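Local coordinates for protein diaminobutyrate-pyruvate transaminase and L-2,4-diaminobutyrate decarboxylase (Vibrio parahaemolyticus, PDB 2QMA) that probably acts, through this C-terminal domain, as a pyridoxal-phosphate-dependent decarboxylase of L-2,4-diaminobutyrate, in a longer protein that also carries an aminotransferase part, at residues H108-E119 / H324-S332; A300-R309 / P389-L400. All blocks are in the same frame, centred on the assembly; numbering follows the deposited sequence.

Overall arrangement
Both interactions belong to the pyridoxal-dependent decarboxylase region and bear on the loops that follow strands of its seven-stranded mixed sheet. Along the chain their segments alternate: 108-119, 300-309, 324-332, then 389-400. Segment 300-309 lies between strands 290-295 and 318-322, whereas the loop holding 324-332 joins strand 318-322 to strand 334-338. The centres of the contacts are about 17 Å apart, yet they touch, for L326 O of interaction 1 lies 2.6 Å from Y396 OH of interaction 2, a probable hydrogen bond. Helix 389-411 therefore backs the loop holding K325, the predicted cofactor lysine, unmodified here. Each contact also meets the second subunit.

Interaction 1 of 2, residues H108-E119 / H324-S332; sequences HTPPLMPAVAAE and HKLFYQTIS
K325 O is gripped by two donors, T109 OG1 from across the contact at 2.7 Å and the backbone N of Y328, which closes a type I turn over K325-Y328. They arrive from opposite faces of the carbonyl plane. T109 holds OG1 anti to its own backbone N (chi1 -152°), which also brings the hydroxyl 3.1 Å from Y328 CD1, while CG2 turns to H324 O. A water bridges T109 N and H324 O.

At the end of the turn, Y328 O accepts from L112 N, the N-cap residue of helix 113-125, 2.8 Å away; the bond is nearly straight (172° at the hydrogen) and in the carbonyl plane. L112 CG rests 3.5 Å from Y328 CB. Q329 bends at chi2, placing OE1 3.5 Å from A115 CB; NE2 bonds back to F327 O, and OE1 is hydrogen-bonded to T383 OG1 of helix 377-386.

At the far end T330 OG1 gives its hydrogen to E119 OE2 at 2.6 Å, on the anti side and 27° out of the carboxylate plane. OE2 also forms salt bridges with K379 and with R374 of the second subunit, and OE1 with R374 of its own chain. Such cations would probably keep this buried carboxylate ionised. The T330 hydroxyl thus joins the loop after the predicted cofactor lysine to a charged cluster spanning the dimer, while T109 OG1 and L112 N hold that loop by its backbone carbonyls.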
loop_
_atom_site.group_PDB
_atom_site.type_symbol
_atom_site.label_atom_id
_atom_site.label_comp_id
_atom_site.label_asym_id
_atom_site.label_seq_id
_atom_site.Cartn_x
_atom_site.Cartn_y
_atom_site.Cartn_z
ATOM N N HIS A 108 -11.874 -9.368 -7.404
ATOM C CA HIS A 108 -12.242 -8.165 -6.683
ATOM C C HIS A 108 -13.307 -8.630 -5.687
ATOM O O HIS A 108 -14.440 -8.891 -6.061
ATOM C CB HIS A 108 -12.808 -7.128 -7.644
ATOM C CG HIS A 108 -13.230 -5.847 -6.981
ATOM N ND1 HIS A 108 -14.190 -5.014 -7.517
ATOM C CD2 HIS A 108 -12.834 -5.268 -5.821
ATOM C CE1 HIS A 108 -14.351 -3.967 -6.724
ATOM N NE2 HIS A 108 -13.536 -4.100 -5.691
ATOM N N THR A 109 -12.902 -8.730 -4.418
ATOM C CA THR A 109 -13.587 -9.533 -3.425
ATOM C C THR A 109 -14.627 -8.765 -2.601
ATOM O O THR A 109 -14.402 -7.589 -2.208
ATOM C CB THR A 109 -12.512 -10.280 -2.527
ATOM O OG1 THR A 109 -13.044 -11.505 -2.025
ATOM C CG2 THR A 109 -11.967 -9.414 -1.394
ATOM N N PRO A 110 -15.784 -9.400 -2.354
ATOM C CA PRO A 110 -16.698 -8.793 -1.385
ATOM C C PRO A 110 -16.059 -8.968 0.020
ATOM O O PRO A 110 -15.624 -10.078 0.386
ATOM C CB PRO A 110 -18.003 -9.592 -1.569
ATOM C CG PRO A 110 -17.550 -10.975 -2.056
ATOM C CD PRO A 110 -16.295 -10.680 -2.897
ATOM N N PRO A 111 -15.922 -7.862 0.765
ATOM C CA PRO A 111 -15.168 -7.847 2.033
ATOM C C PRO A 111 -15.842 -8.586 3.198
ATOM O O PRO A 111 -17.029 -8.432 3.445
ATOM C CB PRO A 111 -15.012 -6.349 2.347
ATOM C CG PRO A 111 -16.160 -5.712 1.650
ATOM C CD PRO A 111 -16.445 -6.532 0.409
ATOM N N LEU A 112 -15.046 -9.401 3.876
ATOM C CA LEU A 112 -15.467 -10.096 5.046
ATOM C C LEU A 112 -15.681 -9.102 6.171
ATOM O O LEU A 112 -14.897 -8.187 6.382
ATOM C CB LEU A 112 -14.414 -11.121 5.466
ATOM C CG LEU A 112 -14.669 -12.631 5.235
ATOM C CD1 LEU A 112 -13.709 -13.433 6.107
ATOM C CD2 LEU A 112 -16.129 -13.104 5.414
HETATM N N MSE A 113 -16.725 -9.324 6.928
HETATM C CA MSE A 113 -17.052 -8.443 8.045
HETATM C C MSE A 113 -15.893 -8.206 9.013
HETATM O O MSE A 113 -15.677 -7.065 9.432
HETATM C CB MSE A 113 -18.269 -8.975 8.799
HETATM C CG MSE A 113 -18.930 -7.912 9.665
HETATM SE SE MSE A 113 -19.832 -6.633 8.542
HETATM C CE MSE A 113 -21.366 -7.769 8.032
ATOM N N PRO A 114 -15.171 -9.271 9.411
ATOM C CA PRO A 114 -14.011 -9.083 10.276
ATOM C C PRO A 114 -12.906 -8.193 9.709
ATOM O O PRO A 114 -12.269 -7.478 10.479
ATOM C CB PRO A 114 -13.490 -10.515 10.507
ATOM C CG PRO A 114 -14.151 -11.355 9.516
ATOM C CD PRO A 114 -15.458 -10.714 9.214
ATOM N N ALA A 115 -12.697 -8.246 8.394
ATOM C CA ALA A 115 -11.788 -7.281 7.736
ATOM C C ALA A 115 -12.331 -5.843 7.798
ATOM O O ALA A 115 -11.577 -4.926 8.089
ATOM C CB ALA A 115 -11.501 -7.693 6.340
ATOM N N VAL A 116 -13.631 -5.649 7.566
ATOM C CA VAL A 116 -14.219 -4.303 7.661
ATOM C C VAL A 116 -14.123 -3.730 9.106
ATOM O O VAL A 116 -13.747 -2.576 9.293
ATOM C CB VAL A 116 -15.645 -4.272 7.063
ATOM C CG1 VAL A 116 -16.298 -2.855 7.175
ATOM C CG2 VAL A 116 -15.613 -4.709 5.625
ATOM N N ALA A 117 -14.439 -4.533 10.118
ATOM C CA ALA A 117 -14.309 -4.096 11.521
ATOM C C ALA A 117 -12.844 -3.763 11.773
ATOM O O ALA A 117 -12.552 -2.734 12.365
ATOM C CB ALA A 117 -14.768 -5.182 12.491
ATOM N N ALA A 118 -11.928 -4.635 11.331
ATOM C CA ALA A 118 -10.484 -4.404 11.520
ATOM C C ALA A 118 -10.042 -3.039 10.954
ATOM O O ALA A 118 -9.238 -2.336 11.575
ATOM C CB ALA A 118 -9.648 -5.563 10.907
ATOM N N GLU A 119 -10.575 -2.646 9.796
ATOM C CA GLU A 119 -10.176 -1.379 9.199
ATOM C C GLU A 119 -10.510 -0.206 10.096
ATOM O O GLU A 119 -9.772 0.770 10.115
ATOM C CB GLU A 119 -10.883 -1.143 7.861
ATOM C CG GLU A 119 -10.410 -2.086 6.749
ATOM C CD GLU A 119 -9.094 -1.671 6.104
ATOM O OE1 GLU A 119 -8.312 -0.968 6.758
ATOM O OE2 GLU A 119 -8.829 -2.077 4.954
ATOM N N HIS A 324 -6.653 -10.130 -0.101
ATOM C CA HIS A 324 -7.734 -9.339 -0.608
ATOM C C HIS A 324 -8.303 -9.916 -1.877
ATOM O O HIS A 324 -9.058 -9.257 -2.568
ATOM C CB HIS A 324 -7.375 -7.841 -0.747
ATOM C CG HIS A 324 -6.180 -7.567 -1.601
ATOM N ND1 HIS A 324 -6.140 -7.845 -2.954
ATOM C CD2 HIS A 324 -5.005 -6.969 -1.307
ATOM C CE1 HIS A 324 -4.983 -7.446 -3.452
ATOM N NE2 HIS A 324 -4.271 -6.922 -2.470
ATOM N N LYS A 325 -7.925 -11.150 -2.192
ATOM C CA LYS A 325 -8.632 -11.901 -3.208
ATOM C C LYS A 325 -9.547 -12.940 -2.501
ATOM O O LYS A 325 -10.582 -12.574 -1.899
ATOM C CB LYS A 325 -7.665 -12.500 -4.258
ATOM C CG LYS A 325 -7.067 -11.437 -5.205
ATOM C CD LYS A 325 -5.970 -12.006 -6.089
ATOM C CE LYS A 325 -5.637 -11.127 -7.274
ATOM N NZ LYS A 325 -4.865 -9.879 -7.043
ATOM N N LEU A 326 -9.169 -14.210 -2.532
ATOM C CA LEU A 326 -10.079 -15.251 -2.098
ATOM C C LEU A 326 -10.169 -15.388 -0.574
ATOM O O LEU A 326 -11.038 -16.097 -0.057
ATOM C CB LEU A 326 -9.630 -16.565 -2.742
ATOM C CG LEU A 326 -10.542 -17.739 -3.047
ATOM C CD1 LEU A 326 -11.906 -17.380 -3.641
ATOM C CD2 LEU A 326 -9.735 -18.773 -3.901
ATOM N N PHE A 327 -9.300 -14.696 0.162
ATOM C CA PHE A 327 -9.461 -14.636 1.639
ATOM C C PHE A 327 -10.446 -13.539 2.109
ATOM O O PHE A 327 -10.685 -13.372 3.317
ATOM C CB PHE A 327 -8.135 -14.370 2.330
ATOM C CG PHE A 327 -7.135 -15.527 2.307
ATOM C CD1 PHE A 327 -6.960 -16.354 3.430
ATOM C CD2 PHE A 327 -6.285 -15.705 1.205
ATOM C CE1 PHE A 327 -5.978 -17.374 3.436
ATOM C CE2 PHE A 327 -5.335 -16.707 1.192
ATOM C CZ PHE A 327 -5.164 -17.540 2.318
ATOM N N TYR A 328 -10.995 -12.791 1.154
ATOM C CA TYR A 328 -12.037 -11.771 1.413
ATOM C C TYR A 328 -11.653 -10.559 2.267
ATOM O O TYR A 328 -12.530 -9.837 2.757
ATOM C CB TYR A 328 -13.240 -12.448 2.063
ATOM C CG TYR A 328 -13.731 -13.645 1.288
ATOM C CD1 TYR A 328 -14.319 -13.488 0.025
ATOM C CD2 TYR A 328 -13.701 -14.922 1.858
ATOM C CE1 TYR A 328 -14.826 -14.585 -0.684
ATOM C CE2 TYR A 328 -14.230 -16.050 1.146
ATOM C CZ TYR A 328 -14.770 -15.852 -0.128
ATOM O OH TYR A 328 -15.265 -16.920 -0.835
ATOM N N GLN A 329 -10.351 -10.333 2.449
ATOM C CA GLN A 329 -9.893 -9.165 3.183
ATOM C C GLN A 329 -10.042 -7.902 2.319
ATOM O O GLN A 329 -9.945 -7.980 1.094
ATOM C CB GLN A 329 -8.421 -9.362 3.645
ATOM C CG GLN A 329 -8.249 -10.680 4.447
ATOM C CD GLN A 329 -9.243 -10.792 5.620
ATOM O OE1 GLN A 329 -9.072 -10.140 6.651
ATOM N NE2 GLN A 329 -10.293 -11.595 5.446
ATOM N N THR A 330 -10.230 -6.745 2.951
ATOM C CA THR A 330 -10.224 -5.484 2.222
ATOM C C THR A 330 -8.827 -5.153 1.613
ATOM O O THR A 330 -7.762 -5.463 2.197
ATOM C CB THR A 330 -10.661 -4.305 3.108
ATOM O OG1 THR A 330 -9.902 -4.329 4.305
ATOM C CG2 THR A 330 -12.186 -4.360 3.481
ATOM N N ILE A 331 -8.832 -4.528 0.442
ATOM C CA ILE A 331 -7.568 -4.000 -0.116
ATOM C C ILE A 331 -6.953 -2.954 0.818
ATOM O O ILE A 331 -7.696 -2.138 1.333
ATOM C CB ILE A 331 -7.811 -3.393 -1.515
ATOM C CG1 ILE A 331 -8.339 -4.474 -2.475
ATOM C CG2 ILE A 331 -6.539 -2.684 -2.061
ATOM C CD1 ILE A 331 -9.293 -3.882 -3.521
ATOM N N SER A 332 -5.631 -2.949 1.101
ATOM C CA SER A 332 -4.615 -3.953 0.731
ATOM C C SER A 332 -4.443 -4.993 1.815
ATOM O O SER A 332 -4.623 -4.718 3.024
ATOM C CB SER A 332 -3.257 -3.254 0.574
ATOM O OG SER A 332 -3.084 -2.313 1.654
HETATM O O HOH W 1 -10.395 -7.090 -3.695
#

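Interaction 2 of 2, residues A300-R309 / P389-L400; sequences ALILSSHKSR and PKALGDMYDHLL
D397 meets S305 with both carboxylate oxygens: OD1 takes the backbone N of S305 at 2.9 Å on its syn lone pair, and OD2 takes the S305 hydroxyl at 2.8 Å from above the carboxylate plane. Beside this pair, L400 CD2 sits over one face of the H306 ring, 3.6 Å from the centroid and 10° off the normal, a CH-pi contact. OD1 of D397 lies at the edge of the same ring, and a water joins H306 NE2 to D397 O.

Backbones come closest at G393, whose CA is 3.2 Å from L303 O in a CA-H...O contact; a CB there would run into L303 O, so the absence of a side chain lets L303-S304 come this close. S304 OG lies between its backbone N and carbonyl carbon (chi1 79°), where it donates to L301 O and accepts from H306 N at 2.9 Å, an ST turn that positions the type I turn S304-K307. Deeper in, A300 CB packs 3.6 Å from Y396 CE2, and L303 CD2 lies 3.8 Å from P389 CB.

Further out, R309 NH1 bonds to S423 O. The 3-10 segment 300-303 and the turn after it, following strand 290-295, thus lie against the first turns of helix 389-411, with L303 and P389 also touching helix 136-152.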
loop_
_atom_site.group_PDB
_atom_site.type_symbol
_atom_site.label_atom_id
_atom_site.label_comp_id
_atom_site.label_asym_id
_atom_site.label_seq_id
_atom_site.Cartn_x
_atom_site.Cartn_y
_atom_site.Cartn_z
ATOM N N ALA A 300 -5.248 -19.464 -1.530
ATOM C CA ALA A 300 -6.307 -19.700 -0.513
ATOM C C ALA A 300 -6.695 -21.170 -0.366
ATOM O O ALA A 300 -7.157 -21.604 0.706
ATOM C CB ALA A 300 -7.569 -18.814 -0.794
ATOM N N LEU A 301 -6.491 -21.951 -1.420
ATOM C CA LEU A 301 -6.868 -23.370 -1.372
ATOM C C LEU A 301 -6.063 -24.188 -0.346
ATOM O O LEU A 301 -6.396 -25.337 -0.043
ATOM C CB LEU A 301 -6.728 -23.987 -2.748
ATOM C CG LEU A 301 -7.659 -23.460 -3.825
ATOM C CD1 LEU A 301 -7.430 -24.354 -5.072
ATOM C CD2 LEU A 301 -9.180 -23.468 -3.373
ATOM N N ILE A 302 -4.975 -23.606 0.156
ATOM C CA ILE A 302 -4.221 -24.210 1.255
ATOM C C ILE A 302 -5.137 -24.570 2.452
ATOM O O ILE A 302 -4.851 -25.532 3.188
ATOM C CB ILE A 302 -3.042 -23.304 1.711
ATOM C CG1 ILE A 302 -1.918 -24.153 2.316
ATOM C CG2 ILE A 302 -3.545 -22.138 2.617
ATOM C CD1 ILE A 302 -1.112 -24.911 1.273
ATOM N N LEU A 303 -6.245 -23.836 2.598
ATOM C CA LEU A 303 -7.172 -24.050 3.727
ATOM C C LEU A 303 -8.328 -25.002 3.421
ATOM O O LEU A 303 -9.108 -25.364 4.344
ATOM C CB LEU A 303 -7.787 -22.729 4.211
ATOM C CG LEU A 303 -6.842 -21.642 4.714
ATOM C CD1 LEU A 303 -7.641 -20.371 5.138
ATOM C CD2 LEU A 303 -5.901 -22.168 5.815
ATOM N N SER A 304 -8.418 -25.423 2.163
ATOM C CA SER A 304 -9.544 -26.207 1.680
ATOM C C SER A 304 -9.220 -27.697 1.536
ATOM O O SER A 304 -8.076 -28.147 1.777
ATOM C CB SER A 304 -9.954 -25.712 0.292
ATOM O OG SER A 304 -9.044 -26.261 -0.686
ATOM N N SER A 305 -10.223 -28.437 1.078
ATOM C CA SER A 305 -10.098 -29.885 0.789
ATOM C C SER A 305 -9.239 -30.149 -0.434
ATOM O O SER A 305 -8.962 -31.314 -0.763
ATOM C CB SER A 305 -11.484 -30.509 0.529
ATOM O OG SER A 305 -12.169 -30.555 1.760
ATOM N N HIS A 306 -8.834 -29.074 -1.103
ATOM C CA HIS A 306 -8.113 -29.167 -2.381
ATOM C C HIS A 306 -6.665 -28.702 -2.236
ATOM O O HIS A 306 -5.979 -28.437 -3.237
ATOM C CB HIS A 306 -8.830 -28.342 -3.437
ATOM C CG HIS A 306 -10.239 -28.774 -3.657
ATOM N ND1 HIS A 306 -10.587 -29.731 -4.588
ATOM C CD2 HIS A 306 -11.387 -28.406 -3.042
ATOM C CE1 HIS A 306 -11.898 -29.914 -4.555
ATOM N NE2 HIS A 306 -12.407 -29.130 -3.618
ATOM N N LYS A 307 -6.223 -28.611 -0.979
ATOM C CA LYS A 307 -4.830 -28.307 -0.645
ATOM C C LYS A 307 -3.825 -29.096 -1.503
ATOM O O LYS A 307 -2.790 -28.548 -1.935
ATOM C CB LYS A 307 -4.591 -28.556 0.846
ATOM C CG LYS A 307 -3.225 -28.092 1.373
ATOM C CD LYS A 307 -2.900 -28.656 2.766
ATOM C CE LYS A 307 -1.424 -28.389 3.079
ATOM N NZ LYS A 307 -1.115 -28.645 4.513
ATOM N N SER A 308 -4.121 -30.373 -1.749
ATOM C CA SER A 308 -3.269 -31.231 -2.603
ATOM C C SER A 308 -2.892 -30.643 -3.970
ATOM O O SER A 308 -1.837 -30.929 -4.500
ATOM C CB SER A 308 -3.912 -32.608 -2.801
ATOM O OG SER A 308 -5.166 -32.475 -3.471
ATOM N N ARG A 309 -3.753 -29.818 -4.542
ATOM C CA ARG A 309 -3.439 -29.184 -5.833
ATOM C C ARG A 309 -2.232 -28.234 -5.825
ATOM O O ARG A 309 -1.622 -28.007 -6.859
ATOM C CB ARG A 309 -4.666 -28.514 -6.399
ATOM C CG ARG A 309 -5.777 -29.537 -6.634
ATOM C CD ARG A 309 -6.960 -28.972 -7.338
ATOM N NE ARG A 309 -6.557 -28.270 -8.558
ATOM C CZ ARG A 309 -7.391 -27.553 -9.301
ATOM N NH1 ARG A 309 -8.675 -27.473 -8.941
ATOM N NH2 ARG A 309 -6.948 -26.917 -10.384
ATOM N N PRO A 389 -10.021 -20.690 9.743
ATOM C CA PRO A 389 -9.513 -21.269 8.480
ATOM C C PRO A 389 -10.421 -22.363 7.921
ATOM O O PRO A 389 -10.581 -22.453 6.695
ATOM C CB PRO A 389 -8.155 -21.841 8.865
ATOM C CG PRO A 389 -8.031 -21.761 10.336
ATOM C CD PRO A 389 -9.168 -21.021 10.903
ATOM N N LYS A 390 -10.998 -23.186 8.803
ATOM C CA LYS A 390 -11.849 -24.290 8.358
ATOM C C LYS A 390 -13.078 -23.748 7.603
ATOM O O LYS A 390 -13.422 -24.258 6.549
ATOM C CB LYS A 390 -12.290 -25.162 9.533
ATOM C CG LYS A 390 -12.954 -26.476 9.113
ATOM C CD LYS A 390 -12.091 -27.205 8.105
ATOM C CE LYS A 390 -12.575 -28.637 7.861
ATOM N NZ LYS A 390 -13.943 -28.693 7.224
ATOM N N ALA A 391 -13.718 -22.705 8.155
ATOM C CA ALA A 391 -14.898 -22.101 7.506
ATOM C C ALA A 391 -14.523 -21.547 6.138
ATOM O O ALA A 391 -15.266 -21.723 5.167
ATOM C CB ALA A 391 -15.545 -21.022 8.376
ATOM N N LEU A 392 -13.381 -20.844 6.064
ATOM C CA LEU A 392 -12.880 -20.377 4.744
ATOM C C LEU A 392 -12.621 -21.595 3.820
ATOM O O LEU A 392 -12.972 -21.579 2.648
ATOM C CB LEU A 392 -11.614 -19.518 4.882
ATOM C CG LEU A 392 -11.750 -18.158 5.608
ATOM C CD1 LEU A 392 -10.377 -17.513 5.916
ATOM C CD2 LEU A 392 -12.625 -17.181 4.805
ATOM N N GLY A 393 -12.003 -22.639 4.361
ATOM C CA GLY A 393 -11.795 -23.866 3.598
ATOM C C GLY A 393 -13.096 -24.398 3.040
ATOM O O GLY A 393 -13.201 -24.717 1.846
ATOM N N ASP A 394 -14.104 -24.453 3.894
ATOM C CA ASP A 394 -15.449 -24.914 3.472
ATOM C C ASP A 394 -16.066 -24.038 2.354
ATOM O O ASP A 394 -16.684 -24.561 1.407
ATOM C CB ASP A 394 -16.402 -25.008 4.665
ATOM C CG ASP A 394 -16.012 -26.070 5.691
ATOM O OD1 ASP A 394 -15.108 -26.910 5.481
ATOM O OD2 ASP A 394 -16.640 -26.049 6.763
HETATM N N MSE A 395 -15.879 -22.719 2.449
HETATM C CA MSE A 395 -16.329 -21.801 1.399
HETATM C C MSE A 395 -15.680 -22.138 0.063
HETATM O O MSE A 395 -16.325 -22.097 -0.990
HETATM C CB MSE A 395 -16.054 -20.337 1.787
HETATM C CG MSE A 395 -16.815 -19.872 3.042
HETATM SE SE MSE A 395 -16.416 -18.091 3.560
HETATM C CE MSE A 395 -17.107 -18.077 5.349
ATOM N N TYR A 396 -14.392 -22.478 0.102
ATOM C CA TYR A 396 -13.640 -22.716 -1.141
ATOM C C TYR A 396 -14.066 -24.031 -1.767
ATOM O O TYR A 396 -14.210 -24.089 -2.985
ATOM C CB TYR A 396 -12.114 -22.678 -0.920
ATOM C CG TYR A 396 -11.639 -21.420 -0.238
ATOM C CD1 TYR A 396 -12.269 -20.205 -0.478
ATOM C CD2 TYR A 396 -10.569 -21.449 0.667
ATOM C CE1 TYR A 396 -11.872 -19.031 0.191
ATOM C CE2 TYR A 396 -10.131 -20.270 1.318
ATOM C CZ TYR A 396 -10.789 -19.069 1.079
ATOM O OH TYR A 396 -10.359 -17.913 1.720
ATOM N N ASP A 397 -14.268 -25.062 -0.942
ATOM C CA ASP A 397 -14.842 -26.359 -1.404
ATOM C C ASP A 397 -16.155 -26.086 -2.163
ATOM O O ASP A 397 -16.378 -26.579 -3.264
ATOM C CB ASP A 397 -15.095 -27.297 -0.221
ATOM C CG ASP A 397 -13.791 -27.771 0.449
ATOM O OD1 ASP A 397 -12.685 -27.537 -0.131
ATOM O OD2 ASP A 397 -13.860 -28.385 1.534
ATOM N N HIS A 398 -17.007 -25.280 -1.546
ATOM C CA HIS A 398 -18.272 -24.831 -2.156
ATOM C C HIS A 398 -18.111 -24.142 -3.519
ATOM O O HIS A 398 -18.834 -24.441 -4.496
ATOM C CB HIS A 398 -18.998 -23.895 -1.202
ATOM C CG HIS A 398 -20.168 -23.223 -1.837
ATOM N ND1 HIS A 398 -20.137 -21.911 -2.263
ATOM C CD2 HIS A 398 -21.368 -23.720 -2.213
ATOM C CE1 HIS A 398 -21.298 -21.608 -2.816
ATOM N NE2 HIS A 398 -22.064 -22.691 -2.797
ATOM N N LEU A 399 -17.172 -23.199 -3.567
ATOM C CA LEU A 399 -16.961 -22.400 -4.737
ATOM C C LEU A 399 -16.521 -23.299 -5.873
ATOM O O LEU A 399 -16.991 -23.123 -6.975
ATOM C CB LEU A 399 -15.921 -21.309 -4.475
ATOM C CG LEU A 399 -16.322 -20.092 -3.629
ATOM C CD1 LEU A 399 -15.129 -19.159 -3.418
ATOM C CD2 LEU A 399 -17.485 -19.345 -4.287
ATOM N N LEU A 400 -15.631 -24.265 -5.600
ATOM C CA LEU A 400 -15.141 -25.160 -6.651
ATOM C C LEU A 400 -16.268 -26.042 -7.156
ATOM O O LEU A 400 -16.431 -26.247 -8.381
ATOM C CB LEU A 400 -13.968 -26.030 -6.149
ATOM C CG LEU A 400 -12.583 -25.367 -6.382
ATOM C CD1 LEU A 400 -12.485 -24.015 -5.715
ATOM C CD2 LEU A 400 -11.386 -26.277 -5.940
HETATM O O HOH W 2 -15.231 -28.971 -3.861
#